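Local atomic coordinates of transferrin binding protein B (Actinobacillus suis, PDB entry 3PQU), a protein that probably captures iron-loaded host transferrin at the bacterial outer membrane, as a surface lipoprotein serving iron acquisition. Residues G151-L156 with F319-A324; N374-K379 with V389-C394. All coordinates share one frame; numbering follows the deposited sequence.

Contact 1 of 2, residues G151-L156 with F319-A324; sequences GYIYYL and FAVFAA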
ATOM      1  N   GLY A 151     -15.257  14.511  13.486  1.00 12.12           N
ATOM      2  CA  GLY A 151     -14.627  13.239  13.175  1.00 21.89           C
ATOM      3  C   GLY A 151     -13.981  13.223  11.814  1.00 18.31           C
ATOM      4  O   GLY A 151     -13.645  14.286  11.290  1.00 16.55           O
ATOM      5  N   TYR A 152     -13.849  12.025  11.235  1.00 13.61           N
ATOM      6  CA  TYR A 152     -13.054  11.819  10.031  1.00 13.85           C
ATOM      7  C   TYR A 152     -13.700  10.831   9.075  1.00 13.46           C
ATOM      8  O   TYR A 152     -14.410   9.910   9.492  1.00 12.34           O
ATOM      9  CB  TYR A 152     -11.681  11.282  10.428  1.00 18.27           C
ATOM     10  CG  TYR A 152     -10.934  12.167  11.386  1.00 16.95           C
ATOM     11  CD1 TYR A 152      -9.940  13.033  10.942  1.00 29.47           C
ATOM     12  CD2 TYR A 152     -11.241  12.158  12.742  1.00 22.26           C
ATOM     13  CE1 TYR A 152      -9.249  13.865  11.838  1.00 23.17           C
ATOM     14  CE2 TYR A 152     -10.568  12.980  13.639  1.00 28.30           C
ATOM     15  CZ  TYR A 152      -9.579  13.829  13.182  1.00 33.10           C
ATOM     16  OH  TYR A 152      -8.928  14.636  14.085  1.00 45.28           O
ATOM     17  N   ILE A 153     -13.449  11.025   7.791  1.00 14.19           N
ATOM     18  CA  ILE A 153     -13.766  10.014   6.781  1.00 11.14           C
ATOM     19  C   ILE A 153     -12.419   9.401   6.408  1.00 21.58           C
ATOM     20  O   ILE A 153     -11.437  10.124   6.278  1.00 15.37           O
ATOM     21  CB  ILE A 153     -14.390  10.656   5.552  1.00 13.14           C
ATOM     22  CG1 ILE A 153     -15.641  11.488   5.951  1.00 11.51           C
ATOM     23  CG2 ILE A 153     -14.709   9.598   4.492  1.00  8.10           C
ATOM     24  CD1 ILE A 153     -16.747  10.707   6.709  1.00 11.00           C
ATOM     25  N   TYR A 154     -12.340   8.088   6.247  1.00 18.19           N
ATOM     26  CA  TYR A 154     -11.036   7.498   5.969  1.00 12.99           C
ATOM     27  C   TYR A 154     -11.141   6.135   5.301  1.00 14.22           C
ATOM     28  O   TYR A 154     -12.206   5.518   5.278  1.00 20.01           O
ATOM     29  CB  TYR A 154     -10.237   7.348   7.273  1.00 11.54           C
ATOM     30  CG  TYR A 154     -10.660   6.113   8.069  1.00  9.68           C
ATOM     31  CD1 TYR A 154      -9.893   4.938   8.047  1.00 10.95           C
ATOM     32  CD2 TYR A 154     -11.841   6.099   8.787  1.00  6.78           C
ATOM     33  CE1 TYR A 154     -10.289   3.802   8.760  1.00 16.06           C
ATOM     34  CE2 TYR A 154     -12.251   4.965   9.502  1.00 13.34           C
ATOM     35  CZ  TYR A 154     -11.470   3.825   9.470  1.00 23.02           C
ATOM     36  OH  TYR A 154     -11.866   2.713  10.169  1.00 18.70           O
ATOM     37  N   TYR A 155     -10.010   5.667   4.787  1.00 11.52           N
ATOM     38  CA  TYR A 155      -9.813   4.244   4.572  1.00  7.34           C
ATOM     39  C   TYR A 155      -8.397   3.891   4.994  1.00 15.26           C
ATOM     40  O   TYR A 155      -7.494   4.728   4.958  1.00 16.38           O
ATOM     41  CB  TYR A 155     -10.089   3.822   3.091  1.00  8.12           C
ATOM     42  CG  TYR A 155      -8.946   4.094   2.113  1.00 17.94           C
ATOM     43  CD1 TYR A 155      -7.923   3.165   1.930  1.00 19.34           C
ATOM     44  CD2 TYR A 155      -8.901   5.272   1.366  1.00 20.69           C
ATOM     45  CE1 TYR A 155      -6.874   3.411   1.027  1.00 16.38           C
ATOM     46  CE2 TYR A 155      -7.859   5.529   0.474  1.00 18.25           C
ATOM     47  CZ  TYR A 155      -6.845   4.589   0.310  1.00 25.01           C
ATOM     48  OH  TYR A 155      -5.810   4.823  -0.585  1.00 22.79           O
ATOM     49  N   LEU A 156      -8.198   2.644   5.392  1.00 14.43           N
ATOM     50  CA  LEU A 156      -6.865   2.182   5.746  1.00 13.91           C
ATOM     51  C   LEU A 156      -6.747   0.700   5.438  1.00 19.94           C
ATOM     52  O   LEU A 156      -7.600  -0.087   5.834  1.00 24.07           O
ATOM     53  CB  LEU A 156      -6.612   2.407   7.239  1.00 18.78           C
ATOM     54  CG  LEU A 156      -5.280   1.915   7.781  1.00 22.03           C
ATOM     55  CD1 LEU A 156      -4.132   2.658   7.092  1.00 21.05           C
ATOM     56  CD2 LEU A 156      -5.227   2.117   9.284  1.00 26.90           C
ATOM     57  N   PHE A 319     -15.309  14.621  -0.516  1.00 14.14           N
ATOM     58  CA  PHE A 319     -14.263  13.614  -0.303  1.00 13.82           C
ATOM     59  C   PHE A 319     -14.980  12.295  -0.002  1.00 18.21           C
ATOM     60  O   PHE A 319     -15.805  12.243   0.909  1.00 15.47           O
ATOM     61  CB  PHE A 319     -13.314  14.019   0.861  1.00 11.66           C
ATOM     62  CG  PHE A 319     -12.297  12.934   1.239  1.00  8.37           C
ATOM     63  CD1 PHE A 319     -11.244  12.615   0.388  1.00 16.81           C
ATOM     64  CD2 PHE A 319     -12.438  12.215   2.422  1.00 11.56           C
ATOM     65  CE1 PHE A 319     -10.332  11.609   0.715  1.00 12.28           C
ATOM     66  CE2 PHE A 319     -11.522  11.209   2.770  1.00 12.57           C
ATOM     67  CZ  PHE A 319     -10.473  10.907   1.906  1.00 15.43           C
ATOM     68  N   ALA A 320     -14.678  11.250  -0.778  1.00  9.30           N
ATOM     69  CA  ALA A 320     -15.338   9.948  -0.662  1.00  5.80           C
ATOM     70  C   ALA A 320     -14.306   8.831  -0.497  1.00 11.54           C
ATOM     71  O   ALA A 320     -13.203   8.936  -1.022  1.00 16.75           O
ATOM     72  CB  ALA A 320     -16.192   9.664  -1.888  1.00  8.77           C
ATOM     73  N   VAL A 321     -14.677   7.780   0.241  1.00 17.56           N
ATOM     74  CA  VAL A 321     -13.854   6.582   0.348  1.00 10.02           C
ATOM     75  C   VAL A 321     -14.734   5.360   0.021  1.00 16.50           C
ATOM     76  O   VAL A 321     -15.947   5.468  -0.012  1.00 13.33           O
ATOM     77  CB  VAL A 321     -13.231   6.438   1.749  1.00  6.68           C
ATOM     78  CG1 VAL A 321     -12.382   7.659   2.089  1.00  4.92           C
ATOM     79  CG2 VAL A 321     -14.321   6.217   2.821  1.00  8.48           C
ATOM     80  N   PHE A 322     -14.115   4.214  -0.233  1.00 10.32           N
ATOM     81  CA  PHE A 322     -14.849   2.989  -0.537  1.00  9.99           C
ATOM     82  C   PHE A 322     -13.962   1.790  -0.202  1.00 17.72           C
ATOM     83  O   PHE A 322     -12.744   1.923  -0.120  1.00 17.38           O
ATOM     84  CB  PHE A 322     -15.303   2.941  -2.015  1.00 10.87           C
ATOM     85  CG  PHE A 322     -14.180   3.198  -3.013  1.00 17.89           C
ATOM     86  CD1 PHE A 322     -13.373   2.144  -3.486  1.00 13.27           C
ATOM     87  CD2 PHE A 322     -13.944   4.486  -3.489  1.00 17.07           C
ATOM     88  CE1 PHE A 322     -12.358   2.386  -4.389  1.00 22.00           C
ATOM     89  CE2 PHE A 322     -12.921   4.741  -4.409  1.00 23.40           C
ATOM     90  CZ  PHE A 322     -12.126   3.699  -4.857  1.00 19.99           C
ATOM     91  N   ALA A 323     -14.593   0.641   0.038  1.00 14.85           N
ATOM     92  CA  ALA A 323     -13.892  -0.572   0.430  1.00 15.40           C
ATOM     93  C   ALA A 323     -14.779  -1.731   0.036  1.00 22.57           C
ATOM     94  O   ALA A 323     -15.992  -1.642   0.150  1.00 14.97           O
ATOM     95  CB  ALA A 323     -13.638  -0.601   1.942  1.00 14.76           C
ATOM     96  N   ALA A 324     -14.181  -2.819  -0.425  1.00 11.47           N
ATOM     97  CA  ALA A 324     -14.975  -3.947  -0.896  1.00 17.39           C
ATOM     98  C   ALA A 324     -14.136  -5.233  -0.868  1.00 18.75           C
ATOM     99  O   ALA A 324     -12.901  -5.182  -0.864  1.00 20.28           O
ATOM    100  CB  ALA A 324     -15.476  -3.657  -2.326  1.00 10.82           C
TER
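Ile153 is the first residue of 151-156 to reach the other strand, and it meets two side chains there. Its CG2 lies 3.8 Å from Val321 CG2, and the same methyl stands 4.0 Å from Phe319 CE2. CG2 is set anti to the backbone N, while the CG1 branch (chi1 -56°) leads away from 319-324; the side chain also touches Thr179 of strand 170-183. The Phe319 ring also turns an edge to the backbone here, with CE2 3.7 Å from Ile153 O, close to the ring plane.

At Tyr154 the backbone makes the contact: its ring turns off toward Glu45 and Arg122, and its carbonyl O comes to 3.3 Å from Val321 CG2. That methyl sits between the backbone N and the carbonyl carbon of its own residue (chi1 -58° for CG1), which lets one valine touch both the Ile153 methyl and this carbonyl. Tyr155 turns back toward 319-324, and Val321 CG1 reaches the edge of its ring near the ring plane, 4.3 Å from CD2. The Tyr155 side chain also touches Ala308 and Lys310 of strand 306-312, and its OH makes a weak hydrogen bond to Arg274 NH2.

The two strands belong to different sheets: 150-157 pairs with 43-47 and 121-128 in the N-lobe handle, 318-326 with 170-183 and 306-312 in the neighbouring barrel. Their axes pass 6.7 Å apart at 38°, face to face as layers. No hydrogen bond crosses between these two segments, so what joins them here is buried van der Waals contact of methyls, ring edges and backbone carbonyls.

Contact 2 of 2, residues N374-K379 with V389-C394; sequences NFKNSK and VAVACC
A beta hairpin in the C-lobe handle, strands 376-383 and 386-393, ends in a vicinal disulfide on which the Phe375 ring rests. Cys393 SG and Cys394 SG are bonded across a cis peptide. Cys394 CB lies over one face of the ring, 3.8 Å from the Phe375 centroid, a CH-pi contact shifted toward the rim. Both sulfurs approach the ring obliquely, Cys393 SG coming to 3.4 Å from Phe375 CE2 and Cys394 SG to 3.5 Å from CZ. With CG anti to the backbone N (chi1 173°), the ring swings out to meet them, and Asn459 touches it from outside the hairpin.

Beyond the ring the strands run antiparallel. Asn377 and Ala392 form one hydrogen-bonded pair, Lys379 and Ala390 the next, the latter with Lys379 N to Ala390 O and Ala390 N to Lys379 O both at 2.8 Å. Ser378 faces Val391 in the non-hydrogen-bonded pair between them. The Asn377 side chain ties down the turn before the strand: OD1 takes Asn374 N in the carbonyl plane at 2.7 Å, while ND2 gives to Asn374 O from above that carbonyl's plane. A water accepts from ND2 and donates to Ala392 O, 2.9 Å away, so this carbonyl has a second donor besides Asn377 N. The extended Lys376 chain lays CE 3.9 Å from Val391 CG1 on its way to Ala457 O, which its NZ hydrogen-bonds.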
ATOM      1  N   ASN A 374      25.626   6.781  -8.384  1.00 57.94           N
ATOM      2  CA  ASN A 374      26.635   5.726  -8.303  1.00 45.64           C
ATOM      3  C   ASN A 374      26.104   4.335  -8.644  1.00 55.48           C
ATOM      4  O   ASN A 374      24.899   4.144  -8.832  1.00 49.03           O
ATOM      5  CB  ASN A 374      27.262   5.709  -6.909  1.00 53.03           C
ATOM      6  CG  ASN A 374      28.043   6.969  -6.611  1.00 73.21           C
ATOM      7  OD1 ASN A 374      28.712   7.515  -7.487  1.00 66.80           O
ATOM      8  ND2 ASN A 374      27.967   7.436  -5.370  1.00 79.72           N
ATOM      9  N   PHE A 375      27.013   3.367  -8.728  1.00 56.57           N
ATOM     10  CA  PHE A 375      26.637   1.976  -8.956  1.00 55.44           C
ATOM     11  C   PHE A 375      25.719   1.486  -7.848  1.00 45.59           C
ATOM     12  O   PHE A 375      24.671   0.911  -8.115  1.00 48.27           O
ATOM     13  CB  PHE A 375      27.867   1.076  -9.038  1.00 54.31           C
ATOM     14  CG  PHE A 375      27.535  -0.386  -9.116  1.00 61.77           C
ATOM     15  CD1 PHE A 375      27.035  -0.932 -10.289  1.00 64.29           C
ATOM     16  CD2 PHE A 375      27.714  -1.214  -8.017  1.00 57.95           C
ATOM     17  CE1 PHE A 375      26.726  -2.276 -10.368  1.00 64.14           C
ATOM     18  CE2 PHE A 375      27.409  -2.562  -8.088  1.00 58.70           C
ATOM     19  CZ  PHE A 375      26.914  -3.096  -9.266  1.00 62.23           C
ATOM     20  N   LYS A 376      26.134   1.694  -6.603  1.00 49.86           N
ATOM     21  CA  LYS A 376      25.240   1.524  -5.468  1.00 52.01           C
ATOM     22  C   LYS A 376      25.298   2.806  -4.647  1.00 57.96           C
ATOM     23  O   LYS A 376      26.329   3.476  -4.614  1.00 48.01           O
ATOM     24  CB  LYS A 376      25.588   0.276  -4.648  1.00 42.05           C
ATOM     25  CG  LYS A 376      26.774   0.396  -3.712  1.00 47.13           C
ATOM     26  CD  LYS A 376      27.003  -0.932  -2.988  1.00 61.38           C
ATOM     27  CE  LYS A 376      28.023  -0.817  -1.860  1.00 63.25           C
ATOM     28  NZ  LYS A 376      28.358  -2.157  -1.301  1.00 64.01           N
ATOM     29  N   ASN A 377      24.186   3.161  -4.012  1.00 51.43           N
ATOM     30  CA  ASN A 377      24.058   4.466  -3.377  1.00 49.42           C
ATOM     31  C   ASN A 377      23.525   4.364  -1.961  1.00 48.14           C
ATOM     32  O   ASN A 377      22.625   3.577  -1.684  1.00 46.31           O
ATOM     33  CB  ASN A 377      23.144   5.357  -4.222  1.00 47.76           C
ATOM     34  CG  ASN A 377      23.649   5.510  -5.645  1.00 51.65           C
ATOM     35  OD1 ASN A 377      24.455   6.394  -5.935  1.00 48.74           O
ATOM     36  ND2 ASN A 377      23.194   4.633  -6.539  1.00 47.07           N
ATOM     37  N   SER A 378      24.088   5.164  -1.064  1.00 61.05           N
ATOM     38  CA  SER A 378      23.637   5.184   0.318  1.00 52.24           C
ATOM     39  C   SER A 378      22.663   6.331   0.571  1.00 50.18           C
ATOM     40  O   SER A 378      22.878   7.455   0.120  1.00 52.10           O
ATOM     41  CB  SER A 378      24.831   5.292   1.265  1.00 56.09           C
ATOM     42  OG  SER A 378      24.393   5.387   2.609  1.00 77.24           O
ATOM     43  N   LYS A 379      21.593   6.035   1.298  1.00 53.07           N
ATOM     44  CA  LYS A 379      20.600   7.038   1.645  1.00 47.92           C
ATOM     45  C   LYS A 379      20.431   7.093   3.157  1.00 56.17           C
ATOM     46  O   LYS A 379      20.344   6.056   3.821  1.00 46.40           O
ATOM     47  CB  LYS A 379      19.258   6.713   0.985  1.00 55.40           C
ATOM     48  CG  LYS A 379      19.327   6.503  -0.519  1.00 62.57           C
ATOM     49  CD  LYS A 379      19.717   7.775  -1.257  1.00 62.44           C
ATOM     50  CE  LYS A 379      19.693   7.553  -2.763  1.00 48.92           C
ATOM     51  NZ  LYS A 379      19.963   8.809  -3.510  1.00 62.91           N
ATOM     52  N   VAL A 389      19.335   4.263   7.438  1.00 60.58           N
ATOM     53  CA  VAL A 389      20.241   4.311   6.305  1.00 58.63           C
ATOM     54  C   VAL A 389      20.132   3.041   5.438  1.00 58.15           C
ATOM     55  O   VAL A 389      20.127   1.909   5.935  1.00 43.36           O
ATOM     56  CB  VAL A 389      21.693   4.575   6.752  1.00 62.00           C
ATOM     57  CG1 VAL A 389      21.960   3.918   8.089  1.00 72.78           C
ATOM     58  CG2 VAL A 389      22.673   4.101   5.692  1.00 58.79           C
ATOM     59  N   ALA A 390      20.015   3.243   4.131  1.00 45.96           N
ATOM     60  CA  ALA A 390      19.871   2.134   3.196  1.00 40.22           C
ATOM     61  C   ALA A 390      20.931   2.232   2.113  1.00 45.71           C
ATOM     62  O   ALA A 390      21.204   3.311   1.584  1.00 45.68           O
ATOM     63  CB  ALA A 390      18.495   2.135   2.576  1.00 39.29           C
ATOM     64  N   VAL A 391      21.531   1.098   1.785  1.00 49.88           N
ATOM     65  CA  VAL A 391      22.522   1.046   0.719  1.00 44.13           C
ATOM     66  C   VAL A 391      21.987   0.151  -0.391  1.00 50.53           C
ATOM     67  O   VAL A 391      21.917  -1.068  -0.241  1.00 55.24           O
ATOM     68  CB  VAL A 391      23.863   0.524   1.241  1.00 52.93           C
ATOM     69  CG1 VAL A 391      24.884   0.452   0.116  1.00 56.76           C
ATOM     70  CG2 VAL A 391      24.367   1.418   2.369  1.00 46.84           C
ATOM     71  N   ALA A 392      21.601   0.763  -1.503  1.00 45.42           N
ATOM     72  CA  ALA A 392      20.854   0.063  -2.544  1.00 40.43           C
ATOM     73  C   ALA A 392      21.667  -0.155  -3.821  1.00 51.74           C
ATOM     74  O   ALA A 392      22.357   0.748  -4.291  1.00 41.59           O
ATOM     75  CB  ALA A 392      19.578   0.812  -2.860  1.00 36.98           C
ATOM     76  N   CYS A 393      21.557  -1.361  -4.375  1.00 44.70           N
ATOM     77  CA  CYS A 393      22.211  -1.733  -5.625  1.00 43.77           C
ATOM     78  C   CYS A 393      21.135  -2.204  -6.604  1.00 45.18           C
ATOM     79  O   CYS A 393      20.099  -2.692  -6.159  1.00 53.38           O
ATOM     80  CB  CYS A 393      23.176  -2.879  -5.343  1.00 39.96           C
ATOM     81  SG  CYS A 393      24.447  -3.093  -6.582  1.00 69.85           S
ATOM     82  N   CYS A 394      21.329  -2.056  -7.917  1.00 35.35           N
ATOM     83  CA  CYS A 394      22.457  -1.354  -8.533  1.00 48.23           C
ATOM     84  C   CYS A 394      21.935  -0.474  -9.661  1.00 52.24           C
ATOM     85  O   CYS A 394      20.803  -0.635 -10.118  1.00 40.33           O
ATOM     86  CB  CYS A 394      23.448  -2.336  -9.162  1.00 49.62           C
ATOM     87  SG  CYS A 394      23.668  -3.877  -8.286  1.00 60.31           S
TER
HETATM   88  O   HOH W   1      20.920   2.694  -5.865  1.00 41.00           O

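In the fold
The two contacts sit on opposite sides of the chain's centre, their centres 37 Å apart and their nearest atoms about 23 Å apart, and they share no sheet. They come in series: contact 1 closes at 324 before contact 2 opens at 374. Contact 1 reaches across 162 intervening residues to join the N-lobe handle to its barrel, whereas contact 2 is local, between the two strands of a hairpin in the C-lobe handle, where Cys393 and Cys394 also touch Thr442 of the following barrel. Each lobe thus has a handle lying against a beta barrel, a repeated plan consistent with the bilobed architecture of TbpB.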